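Local structure of proline dehydrogenase (Bradyrhizobium japonicum USDA 110, 3HAZ) at residues P9-Y14 with A523-D528. The protein probably oxidises proline to glutamate in two steps, using an FAD-dependent proline dehydrogenase and an NAD-dependent aldehyde dehydrogenase joined in one chain. Sequence-based numbering, arbitrary orientation.
Sequences PFTAPY and ARTALD
R524 clasps the backbone of F10 in a largely polar contact that fastens the extended N-terminal segment P9-Y14 to the first turn of helix 524-536, beside the proline dehydrogenase barrel. Its NE and NH2 both donate to F10 O in a side-on grip, each N–O distance being 2.8 Å. The oxygen lies in the guanidinium plane, but the two bonds meet it differently: NH2 approaches a lone pair in the carbonyl plane, whereas NE sits 40° above that plane. A bend at chi3 (96°) turns the guanidinium toward the N-terminal segment, and P9 CB covers one face, 3.7 Å from R524 CZ. D292 forms a salt bridge with R524 NH1, a second hold that would limit rotation of the guanidinium group. D292 belongs to helix 287-298, one of the helices around the parallel-stranded TIM-type barrel that carries FAD; F10 turns its ring away from R524 onto this helix and helix 320-333. At the N-terminus of helix 524-536, where A523 is the N-cap residue, a water accepts from T525 N (3.0 Å) and also hydrogen-bonds T11 OG1 (2.8 Å). The T11 and T525 side chains cross at about a right angle, with T11 OG1 2.8 Å from T525 OG1. Farther along, Y14 CD1 packs obliquely against A523 CB at 3.8 Å.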
loop_
_atom_site.group_PDB
_atom_site.type_symbol
_atom_site.label_atom_id
_atom_site.label_comp_id
_atom_site.label_asym_id
_atom_site.label_seq_id
_atom_site.Cartn_x
_atom_site.Cartn_y
_atom_site.Cartn_z
ATOM N N PRO A 9 47.398 -31.959 7.054
ATOM C CA PRO A 9 47.003 -30.682 7.653
ATOM C C PRO A 9 45.541 -30.383 7.352
ATOM O O PRO A 9 45.120 -30.513 6.206
ATOM C CB PRO A 9 47.915 -29.677 6.954
ATOM C CG PRO A 9 49.145 -30.469 6.625
ATOM C CD PRO A 9 48.663 -31.858 6.305
ATOM N N PHE A 10 44.780 -29.999 8.373
ATOM C CA PHE A 10 43.344 -29.778 8.220
ATOM C C PHE A 10 43.026 -28.689 7.193
ATOM O O PHE A 10 43.599 -27.599 7.233
ATOM C CB PHE A 10 42.728 -29.423 9.571
ATOM C CG PHE A 10 41.231 -29.334 9.554
ATOM C CD1 PHE A 10 40.455 -30.480 9.586
ATOM C CD2 PHE A 10 40.601 -28.105 9.538
ATOM C CE1 PHE A 10 39.073 -30.399 9.587
ATOM C CE2 PHE A 10 39.216 -28.015 9.540
ATOM C CZ PHE A 10 38.454 -29.164 9.563
ATOM N N THR A 11 42.095 -28.977 6.285
ATOM C CA THR A 11 41.766 -28.037 5.220
ATOM C C THR A 11 40.342 -28.193 4.658
ATOM O O THR A 11 40.139 -28.190 3.444
ATOM C CB THR A 11 42.803 -28.125 4.069
ATOM O OG1 THR A 11 42.433 -27.230 3.014
ATOM C CG2 THR A 11 42.888 -29.544 3.523
ATOM N N ALA A 12 39.357 -28.308 5.542
ATOM C CA ALA A 12 37.958 -28.396 5.120
ATOM C C ALA A 12 37.480 -27.099 4.464
ATOM O O ALA A 12 37.997 -26.021 4.766
ATOM C CB ALA A 12 37.069 -28.740 6.308
ATOM N N PRO A 13 36.488 -27.200 3.561
ATOM C CA PRO A 13 35.908 -26.001 2.942
ATOM C C PRO A 13 35.383 -25.034 4.000
ATOM O O PRO A 13 34.675 -25.449 4.919
ATOM C CB PRO A 13 34.757 -26.563 2.098
ATOM C CG PRO A 13 35.199 -27.965 1.769
ATOM C CD PRO A 13 35.899 -28.439 3.022
ATOM N N TYR A 14 35.728 -23.758 3.850
ATOM C CA TYR A 14 35.525 -22.753 4.889
ATOM C C TYR A 14 34.061 -22.428 5.155
ATOM O O TYR A 14 33.637 -22.354 6.307
ATOM C CB TYR A 14 36.271 -21.467 4.518
ATOM C CG TYR A 14 36.620 -20.581 5.696
ATOM C CD1 TYR A 14 37.667 -20.914 6.554
ATOM C CD2 TYR A 14 35.911 -19.411 5.947
ATOM C CE1 TYR A 14 37.999 -20.105 7.626
ATOM C CE2 TYR A 14 36.235 -18.597 7.017
ATOM C CZ TYR A 14 37.281 -18.950 7.853
ATOM O OH TYR A 14 37.609 -18.143 8.920
ATOM N N ALA A 523 42.199 -19.563 5.632
ATOM C CA ALA A 523 41.861 -20.791 4.922
ATOM C C ALA A 523 43.015 -21.115 3.989
ATOM O O ALA A 523 43.157 -20.493 2.936
ATOM C CB ALA A 523 40.572 -20.612 4.128
ATOM N N ARG A 524 43.836 -22.091 4.366
ATOM C CA ARG A 524 45.104 -22.322 3.669
ATOM C C ARG A 524 44.952 -22.579 2.167
ATOM O O ARG A 524 45.826 -22.212 1.380
ATOM C CB ARG A 524 45.919 -23.436 4.338
ATOM C CG ARG A 524 45.406 -24.849 4.105
ATOM C CD ARG A 524 46.306 -25.893 4.783
ATOM N NE ARG A 524 45.822 -26.292 6.106
ATOM C CZ ARG A 524 46.542 -26.264 7.227
ATOM N NH1 ARG A 524 47.802 -25.852 7.217
ATOM N NH2 ARG A 524 45.999 -26.663 8.372
ATOM N N THR A 525 43.850 -23.201 1.765
ATOM C CA THR A 525 43.603 -23.428 0.347
ATOM C C THR A 525 43.452 -22.097 -0.383
ATOM O O THR A 525 44.002 -21.910 -1.469
ATOM C CB THR A 525 42.345 -24.290 0.112
ATOM O OG1 THR A 525 42.498 -25.553 0.772
ATOM C CG2 THR A 525 42.142 -24.537 -1.370
ATOM N N ALA A 526 42.713 -21.172 0.224
ATOM C CA ALA A 526 42.470 -19.858 -0.372
ATOM C C ALA A 526 43.732 -19.000 -0.406
ATOM O O ALA A 526 44.027 -18.364 -1.419
ATOM C CB ALA A 526 41.341 -19.125 0.378
ATOM N N LEU A 527 44.472 -18.980 0.703
ATOM C CA LEU A 527 45.702 -18.198 0.775
ATOM C C LEU A 527 46.786 -18.771 -0.148
ATOM O O LEU A 527 47.490 -18.025 -0.834
ATOM C CB LEU A 527 46.219 -18.115 2.216
ATOM C CG LEU A 527 47.532 -17.346 2.386
ATOM C CD1 LEU A 527 47.411 -15.924 1.837
ATOM C CD2 LEU A 527 47.976 -17.321 3.842
ATOM N N ASP A 528 46.919 -20.093 -0.162
ATOM C CA ASP A 528 47.924 -20.741 -1.009
ATOM C C ASP A 528 47.650 -20.487 -2.487
ATOM O O ASP A 528 48.575 -20.275 -3.271
ATOM C CB ASP A 528 47.977 -22.252 -0.753
ATOM C CG ASP A 528 48.517 -22.599 0.630
ATOM O OD1 ASP A 528 49.049 -21.700 1.320
ATOM O OD2 ASP A 528 48.408 -23.783 1.023
HETATM O O HOH W 1 41.838 -24.570 3.472
#